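Local coordinates for protein N-acetylmuramoyl-L-alanine amidase (Clostridium intestinale URNW, PDB 6SRT) that probably cleaves the amide bond between N-acetylmuramic acid and L-alanine in bacterial peptidoglycan, as a zinc-binding endolysin of the amidase 2 family, at residues 33-38 and 67-72; 75-80 and 126-131. All blocks are in the same frame, centred on the assembly; numbering follows the deposited sequence.

Contact 1 (33-38 and 67-72); sequences TPLSYN and GWSGIG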
ATOM      1  N   THR A  33       3.484 -10.035  16.839  1.00 14.91           N
ATOM      2  CA  THR A  33       4.895 -10.430  16.876  1.00 15.11           C
ATOM      3  C   THR A  33       5.718  -9.161  16.739  1.00 14.46           C
ATOM      4  O   THR A  33       5.276  -8.118  16.263  1.00 15.24           O
ATOM      5  CB  THR A  33       5.209 -11.445  15.758  1.00 15.56           C
ATOM      6  OG1 THR A  33       5.049 -10.843  14.475  1.00 16.12           O
ATOM      7  CG2 THR A  33       4.339 -12.677  15.813  1.00 18.83           C
ATOM      8  N   PRO A  34       7.011  -9.187  17.119  1.00 14.26           N
ATOM      9  CA  PRO A  34       7.812  -7.962  17.128  1.00 13.60           C
ATOM     10  C   PRO A  34       7.966  -7.394  15.723  1.00 14.65           C
ATOM     11  O   PRO A  34       8.357  -8.119  14.815  1.00 16.73           O
ATOM     12  CB  PRO A  34       9.169  -8.400  17.695  1.00 15.29           C
ATOM     13  CG  PRO A  34       8.871  -9.593  18.496  1.00 16.94           C
ATOM     14  CD  PRO A  34       7.740 -10.283  17.751  1.00 16.08           C
ATOM     15  N   LEU A  35       7.703  -6.112  15.604  1.00 13.38           N
ATOM     16  CA  LEU A  35       8.002  -5.382  14.361  1.00 13.02           C
ATOM     17  C   LEU A  35       9.493  -5.120  14.285  1.00 13.57           C
ATOM     18  O   LEU A  35      10.132  -4.769  15.249  1.00 12.98           O
ATOM     19  CB  LEU A  35       7.219  -4.068  14.300  1.00 13.25           C
ATOM     20  CG  LEU A  35       5.714  -4.215  14.177  1.00 14.12           C
ATOM     21  CD1 LEU A  35       5.078  -2.851  14.169  1.00 17.21           C
ATOM     22  CD2 LEU A  35       5.276  -5.032  13.001  1.00 16.60           C
ATOM     23  N   SER A  36      10.008  -5.263  13.074  1.00 12.50           N
ATOM     24  CA  SER A  36      11.365  -4.810  12.769  1.00 12.14           C
ATOM     25  C   SER A  36      11.294  -3.389  12.192  1.00 10.37           C
ATOM     26  O   SER A  36      10.485  -3.165  11.271  1.00 12.62           O
ATOM     27  CB  SER A  36      12.014  -5.738  11.795  1.00 12.71           C
ATOM     28  OG  SER A  36      13.280  -5.199  11.386  1.00 13.75           O
ATOM     29  N   TYR A  37      12.254  -2.620  12.617  1.00 10.16           N
ATOM     30  CA  TYR A  37      12.451  -1.227  12.165  1.00 11.41           C
ATOM     31  C   TYR A  37      13.678  -1.126  11.316  1.00 12.13           C
ATOM     32  O   TYR A  37      14.083   0.019  10.968  1.00 12.95           O
ATOM     33  CB  TYR A  37      12.331  -0.210  13.331  1.00 12.54           C
ATOM     34  CG  TYR A  37      10.955  -0.204  13.961  1.00 11.72           C
ATOM     35  CD1 TYR A  37      10.544  -1.227  14.795  1.00 11.69           C
ATOM     36  CD2 TYR A  37      10.043   0.797  13.656  1.00 14.50           C
ATOM     37  CE1 TYR A  37       9.297  -1.193  15.411  1.00 13.10           C
ATOM     38  CE2 TYR A  37       8.806   0.843  14.240  1.00 14.02           C
ATOM     39  CZ  TYR A  37       8.423  -0.156  15.107  1.00 13.74           C
ATOM     40  OH  TYR A  37       7.157  -0.087  15.667  1.00 16.68           O
ATOM     41  N   ASN A  38      14.233  -2.257  10.905  1.00 12.06           N
ATOM     42  CA  ASN A  38      15.358  -2.291   9.939  1.00 13.02           C
ATOM     43  C   ASN A  38      14.763  -2.189   8.540  1.00 13.02           C
ATOM     44  O   ASN A  38      14.816  -3.123   7.777  1.00 13.16           O
ATOM     45  CB  ASN A  38      16.263  -3.491  10.116  1.00 13.44           C
ATOM     46  CG  ASN A  38      17.107  -3.447  11.377  1.00 14.75           C
ATOM     47  OD1 ASN A  38      17.342  -2.398  12.026  1.00 17.79           O
ATOM     48  ND2 ASN A  38      17.574  -4.610  11.738  1.00 15.77           N
ATOM     49  N   GLY A  67       0.320 -15.543   9.861  1.00 14.71           N
ATOM     50  CA  GLY A  67       1.568 -15.559  10.626  1.00 15.05           C
ATOM     51  C   GLY A  67       2.290 -14.254  10.710  1.00 14.38           C
ATOM     52  O   GLY A  67       3.382 -14.208  11.298  1.00 15.69           O
ATOM     53  N   TRP A  68       1.738 -13.193  10.122  1.00 13.23           N
ATOM     54  CA  TRP A  68       2.349 -11.872  10.195  1.00 12.95           C
ATOM     55  C   TRP A  68       1.995 -11.212  11.515  1.00 12.08           C
ATOM     56  O   TRP A  68       1.050 -11.580  12.226  1.00 13.68           O
ATOM     57  CB  TRP A  68       1.973 -11.030   8.995  1.00 13.09           C
ATOM     58  CG  TRP A  68       2.155 -11.705   7.685  1.00 13.99           C
ATOM     59  CD1 TRP A  68       1.230 -11.603   6.685  1.00 17.41           C
ATOM     60  CD2 TRP A  68       3.215 -12.521   7.172  1.00 16.15           C
ATOM     61  NE1 TRP A  68       1.653 -12.318   5.608  1.00 19.77           N
ATOM     62  CE2 TRP A  68       2.827 -12.915   5.884  1.00 17.47           C
ATOM     63  CE3 TRP A  68       4.400 -13.037   7.626  1.00 27.22           C
ATOM     64  CZ2 TRP A  68       3.616 -13.634   4.995  1.00 22.45           C
ATOM     65  CZ3 TRP A  68       5.166 -13.839   6.786  1.00 31.11           C
ATOM     66  CH2 TRP A  68       4.751 -14.186   5.491  1.00 27.79           C
ATOM     67  N   SER A  69       2.708 -10.128  11.827  1.00 13.28           N
ATOM     68  CA  SER A  69       2.397  -9.443  13.083  1.00 12.58           C
ATOM     69  C   SER A  69       0.998  -8.823  13.047  1.00 12.31           C
ATOM     70  O   SER A  69       0.319  -8.646  14.072  1.00 13.38           O
ATOM     71  CB  SER A  69       3.465  -8.386  13.323  1.00 13.41           C
ATOM     72  OG  SER A  69       3.243  -7.807  14.619  1.00 15.62           O
ATOM     73  N   GLY A  70       0.536  -8.404  11.848  1.00 12.42           N
ATOM     74  CA  GLY A  70      -0.712  -7.689  11.632  1.00 12.31           C
ATOM     75  C   GLY A  70      -0.684  -7.192  10.203  1.00 11.09           C
ATOM     76  O   GLY A  70       0.128  -7.678   9.385  1.00 11.55           O
ATOM     77  N   ILE A  71      -1.589  -6.292   9.909  1.00 11.27           N
ATOM     78  CA  ILE A  71      -1.745  -5.713   8.558  1.00 10.77           C
ATOM     79  C   ILE A  71      -0.374  -5.486   7.972  1.00 10.63           C
ATOM     80  O   ILE A  71       0.484  -4.771   8.546  1.00 11.45           O
ATOM     81  CB  ILE A  71      -2.628  -4.483   8.593  1.00 11.11           C
ATOM     82  CG1 ILE A  71      -2.802  -3.907   7.155  1.00 11.31           C
ATOM     83  CG2 ILE A  71      -2.156  -3.454   9.569  1.00 12.72           C
ATOM     84  CD1 ILE A  71      -3.980  -2.997   7.015  1.00 12.30           C
ATOM     85  N   GLY A  72      -0.150  -6.078   6.767  1.00 10.89           N
ATOM     86  CA  GLY A  72       1.165  -6.066   6.158  1.00 10.43           C
ATOM     87  C   GLY A  72       1.453  -4.862   5.297  1.00 10.06           C
ATOM     88  O   GLY A  72       2.609  -4.656   4.938  1.00 11.07           O
TER
HETATM   89  O   HOH W   1       5.347 -12.576  12.300  1.00 21.12           O
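Ser69 is held against Thr33 chiefly by one short hydrogen bond: its hydroxyl OG donates to the backbone oxygen Thr33 O at 2.6 Å. OG reaches that carbonyl because it stands opposite Ser69 N across the CA-CB bond (chi1 -174°). It meets the oxygen at a C=O...OG angle of 128°, tilted 18° from the carbonyl plane. A backbone hydrogen bond between Ser69 and Ala32 extends the polar join by one residue. A water bridges the same loops further out, 2.8 Å from Thr33 OG1 and donating to Gly67 O at 2.7 Å. Gly67 lies at the end of helix 56-65, where its positive phi and two bonds back into the last turn form a Schellman motif. The contact thus joins the loop leading to strand 43-48 to the chain that has just left this helix. Packing by van der Waals contact is tight beside the bonds, with Thr33 OG1 lying 3.1 Å from Ser69 CB. One branch of Leu35 also leans in, bringing CD2 to 3.8 Å from Ser69 OG. Trp31 also touches the buried Ser69 side chain.

Contact 2 (75-80 and 126-131); sequences FYIRKD and IALSRY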
ATOM      1  N   PHE A  75      -0.172   1.284   4.066  1.00 10.05           N
ATOM      2  CA  PHE A  75      -1.364   2.127   3.855  1.00  9.88           C
ATOM      3  C   PHE A  75      -2.402   1.263   3.124  1.00  9.07           C
ATOM      4  O   PHE A  75      -2.084   0.455   2.246  1.00 10.41           O
ATOM      5  CB  PHE A  75      -1.043   3.341   2.978  1.00 10.48           C
ATOM      6  CG  PHE A  75       0.000   4.221   3.606  1.00 10.93           C
ATOM      7  CD1 PHE A  75      -0.330   5.148   4.560  1.00 11.20           C
ATOM      8  CD2 PHE A  75       1.365   4.047   3.244  1.00 11.06           C
ATOM      9  CE1 PHE A  75       0.656   5.924   5.157  1.00 12.20           C
ATOM     10  CE2 PHE A  75       2.350   4.779   3.857  1.00 11.95           C
ATOM     11  CZ  PHE A  75       1.983   5.717   4.804  1.00 12.28           C
ATOM     12  N   TYR A  76      -3.665   1.585   3.418  1.00 10.65           N
ATOM     13  CA  TYR A  76      -4.856   0.935   2.808  1.00 10.13           C
ATOM     14  C   TYR A  76      -5.846   2.035   2.422  1.00 11.19           C
ATOM     15  O   TYR A  76      -6.265   2.806   3.305  1.00 12.62           O
ATOM     16  CB  TYR A  76      -5.454  -0.051   3.823  1.00 11.32           C
ATOM     17  CG  TYR A  76      -6.778  -0.624   3.420  1.00 12.60           C
ATOM     18  CD1 TYR A  76      -6.997  -1.113   2.138  1.00 11.85           C
ATOM     19  CD2 TYR A  76      -7.830  -0.745   4.325  1.00 12.90           C
ATOM     20  CE1 TYR A  76      -8.232  -1.633   1.767  1.00 12.15           C
ATOM     21  CE2 TYR A  76      -9.050  -1.293   3.996  1.00 12.94           C
ATOM     22  CZ  TYR A  76      -9.235  -1.797   2.729  1.00 13.30           C
ATOM     23  OH  TYR A  76     -10.418  -2.344   2.323  1.00 14.44           O
ATOM     24  N   ILE A  77      -6.174   2.083   1.156  1.00 11.06           N
ATOM     25  CA  ILE A  77      -7.019   3.140   0.579  1.00 10.94           C
ATOM     26  C   ILE A  77      -8.353   2.511   0.266  1.00 10.90           C
ATOM     27  O   ILE A  77      -8.473   1.688  -0.701  1.00 11.70           O
ATOM     28  CB  ILE A  77      -6.375   3.807  -0.633  1.00 12.36           C
ATOM     29  CG1 ILE A  77      -4.955   4.269  -0.301  1.00 11.38           C
ATOM     30  CG2 ILE A  77      -7.267   4.935  -1.072  1.00 12.65           C
ATOM     31  CD1 ILE A  77      -4.271   4.929  -1.426  1.00 12.88           C
ATOM     32  N   ARG A  78      -9.413   2.904   0.946  1.00 12.02           N
ATOM     33  CA  ARG A  78     -10.780   2.391   0.715  1.00 12.40           C
ATOM     34  C   ARG A  78     -11.414   3.116  -0.462  1.00 13.67           C
ATOM     35  O   ARG A  78     -10.900   4.120  -0.990  1.00 13.86           O
ATOM     36  CB  ARG A  78     -11.570   2.460   2.018  1.00 14.67           C
ATOM     37  CG  ARG A  78     -11.049   1.438   3.023  1.00 15.67           C
ATOM     38  CD  ARG A  78     -12.108   1.048   4.040  1.00 16.42           C
ATOM     39  NE  ARG A  78     -13.129   0.266   3.399  1.00 17.25           N
ATOM     40  CZ  ARG A  78     -14.119  -0.364   4.021  1.00 18.90           C
ATOM     41  NH1 ARG A  78     -14.330  -0.163   5.308  1.00 17.82           N
ATOM     42  NH2 ARG A  78     -14.978  -1.051   3.309  1.00 20.70           N
ATOM     43  N   LYS A  79     -12.544   2.577  -0.905  1.00 13.93           N
ATOM     44  CA  LYS A  79     -13.222   3.076  -2.119  1.00 14.81           C
ATOM     45  C   LYS A  79     -13.574   4.545  -2.020  1.00 14.93           C
ATOM     46  O   LYS A  79     -13.537   5.218  -3.078  1.00 15.98           O
ATOM     47  CB  LYS A  79     -14.454   2.212  -2.433  1.00 19.39           C
ATOM     48  CG  LYS A  79     -14.048   0.865  -3.102  1.00 20.63           C
ATOM     49  CD  LYS A  79     -15.154   0.207  -3.699  1.00 28.48           C
ATOM     50  CE  LYS A  79     -14.972  -1.133  -4.302  1.00 23.87           C
ATOM     51  NZ  LYS A  79     -13.739  -1.483  -4.991  1.00 18.69           N
ATOM     52  N   ASP A  80     -13.873   5.037  -0.845  1.00 16.27           N
ATOM     53  CA  ASP A  80     -14.178   6.480  -0.704  1.00 17.97           C
ATOM     54  C   ASP A  80     -12.944   7.362  -0.670  1.00 16.54           C
ATOM     55  O   ASP A  80     -13.104   8.557  -0.482  1.00 18.29           O
ATOM     56  CB  ASP A  80     -15.123   6.685   0.484  1.00 20.79           C
ATOM     57  CG  ASP A  80     -14.479   6.415   1.822  1.00 23.62           C
ATOM     58  OD1 ASP A  80     -13.262   6.112   1.857  1.00 21.22           O
ATOM     59  OD2 ASP A  80     -15.189   6.672   2.813  1.00 32.81           O
ATOM     60  N   ILE A 126      -2.365   9.179  -5.759  1.00 12.74           N
ATOM     61  CA  ILE A 126      -1.395  10.178  -6.222  1.00 13.91           C
ATOM     62  C   ILE A 126      -0.872  10.965  -5.027  1.00 12.11           C
ATOM     63  O   ILE A 126       0.360  11.182  -4.938  1.00 14.31           O
ATOM     64  CB  ILE A 126      -2.024  11.096  -7.277  1.00 14.13           C
ATOM     65  CG1 ILE A 126      -2.471  10.324  -8.503  1.00 14.91           C
ATOM     66  CG2 ILE A 126      -1.087  12.220  -7.678  1.00 15.49           C
ATOM     67  CD1 ILE A 126      -1.433   9.509  -9.151  1.00 19.61           C
ATOM     68  N   ALA A 127      -1.756  11.444  -4.170  1.00 12.79           N
ATOM     69  CA  ALA A 127      -1.315  12.307  -3.069  1.00 13.17           C
ATOM     70  C   ALA A 127      -0.403  11.513  -2.133  1.00 12.35           C
ATOM     71  O   ALA A 127       0.651  12.042  -1.686  1.00 13.09           O
ATOM     72  CB  ALA A 127      -2.476  12.867  -2.341  1.00 14.12           C
ATOM     73  N   LEU A 128      -0.763  10.307  -1.795  1.00 12.15           N
ATOM     74  CA  LEU A 128       0.027   9.517  -0.860  1.00 11.61           C
ATOM     75  C   LEU A 128       1.357   9.124  -1.516  1.00 11.06           C
ATOM     76  O   LEU A 128       2.420   9.180  -0.841  1.00 11.57           O
ATOM     77  CB  LEU A 128      -0.743   8.234  -0.518  1.00 11.39           C
ATOM     78  CG  LEU A 128      -0.004   7.254   0.393  1.00 11.80           C
ATOM     79  CD1 LEU A 128       0.292   7.828   1.751  1.00 14.42           C
ATOM     80  CD2 LEU A 128      -0.821   5.963   0.538  1.00 11.80           C
ATOM     81  N   SER A 129       1.330   8.717  -2.773  1.00 11.12           N
ATOM     82  CA  SER A 129       2.602   8.347  -3.429  1.00 11.07           C
ATOM     83  C   SER A 129       3.559   9.557  -3.478  1.00 11.12           C
ATOM     84  O   SER A 129       4.740   9.372  -3.167  1.00 11.80           O
ATOM     85  CB  SER A 129       2.345   7.797  -4.807  1.00 11.04           C
ATOM     86  OG  SER A 129       1.521   6.636  -4.791  1.00 11.88           O
ATOM     87  N   ARG A 130       3.073  10.710  -3.871  1.00 11.20           N
ATOM     88  CA  ARG A 130       3.954  11.871  -3.953  1.00 12.89           C
ATOM     89  C   ARG A 130       4.520  12.217  -2.571  1.00 12.10           C
ATOM     90  O   ARG A 130       5.692  12.566  -2.409  1.00 12.90           O
ATOM     91  CB  ARG A 130       3.247  13.034  -4.616  1.00 12.67           C
ATOM     92  CG  ARG A 130       4.017  14.364  -4.623  1.00 13.22           C
ATOM     93  CD  ARG A 130       5.417  14.248  -5.150  1.00 14.32           C
ATOM     94  NE  ARG A 130       5.517  13.684  -6.511  1.00 14.15           N
ATOM     95  CZ  ARG A 130       6.608  13.151  -7.035  1.00 14.54           C
ATOM     96  NH1 ARG A 130       7.734  13.068  -6.296  1.00 15.70           N
ATOM     97  NH2 ARG A 130       6.636  12.730  -8.286  1.00 16.84           N
ATOM     98  N   TYR A 131       3.687  12.127  -1.541  1.00 11.57           N
ATOM     99  CA  TYR A 131       4.148  12.341  -0.163  1.00 13.07           C
ATOM    100  C   TYR A 131       5.335  11.423   0.181  1.00 11.18           C
ATOM    101  O   TYR A 131       6.381  11.892   0.686  1.00 12.56           O
ATOM    102  CB  TYR A 131       2.995  12.153   0.827  1.00 14.03           C
ATOM    103  CG  TYR A 131       3.444  11.864   2.246  1.00 14.26           C
ATOM    104  CD1 TYR A 131       3.978  12.813   3.105  1.00 16.46           C
ATOM    105  CD2 TYR A 131       3.219  10.585   2.762  1.00 16.28           C
ATOM    106  CE1 TYR A 131       4.408  12.458   4.403  1.00 17.96           C
ATOM    107  CE2 TYR A 131       3.617  10.215   3.997  1.00 18.64           C
ATOM    108  CZ  TYR A 131       4.157  11.154   4.828  1.00 19.15           C
ATOM    109  OH  TYR A 131       4.542  10.753   6.080  1.00 24.13           O
TER
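Leu128 projects from helix 119-136 onto Phe75 and Ile77 of strand 75-77, part of the helix-on-sheet packing in the mixed sheet of this amidase 2 (PGRP-like) domain. The contact is wholly apolar and buried. Starting at CB, the leucine chain leaves the helix with CG opposite its backbone N (chi1 176°), which carries the fork of the side chain down to the strand. At CG it divides into two methyl groups with different tasks. CD1 settles over the Phe75 ring, 3.8 Å from the ring centroid and only 7° off the ring normal, a CH-pi contact made almost at the middle of the face. Ring atoms CD1 and CE1 of Phe75 are the nearest to this methyl. The other branch, CD2, lies over the root of the ring, at 3.6 Å from Phe75 CB and equally close to CG, so that the two methyls together span the phenylalanine from its CB to the centre of its ring. Around this pair, Leu132 of the same helix also touches Phe75, while Ile106 of the neighbouring strand 103-108 packs on both Leu128 and Ile77. Ile77 and Leu128 run past one another in opposite senses, and their closest approach is between methyls, Ile77 CD1 lying 4.1 Å from Leu128 CD2.

In the fold
Contact 1 and contact 2 lie on opposite sides of the chain's centre, with their own centres 21 Å apart. They follow one another in sequence: segment 67-72 leads almost directly into strand 75-77, so the chain passes from a partly buried, polar loop junction into the apolar interior between sheet and helix. Neither contact supplies a zinc ligand; the metal is held by His47, His144 and Cys152. The side chain of Trp68 in contact 1 is about 11 Å from the zinc ion, and that of Phe75 in contact 2 is about 13 Å from it. The Phe75 side chain is also about 9 Å from that of His47.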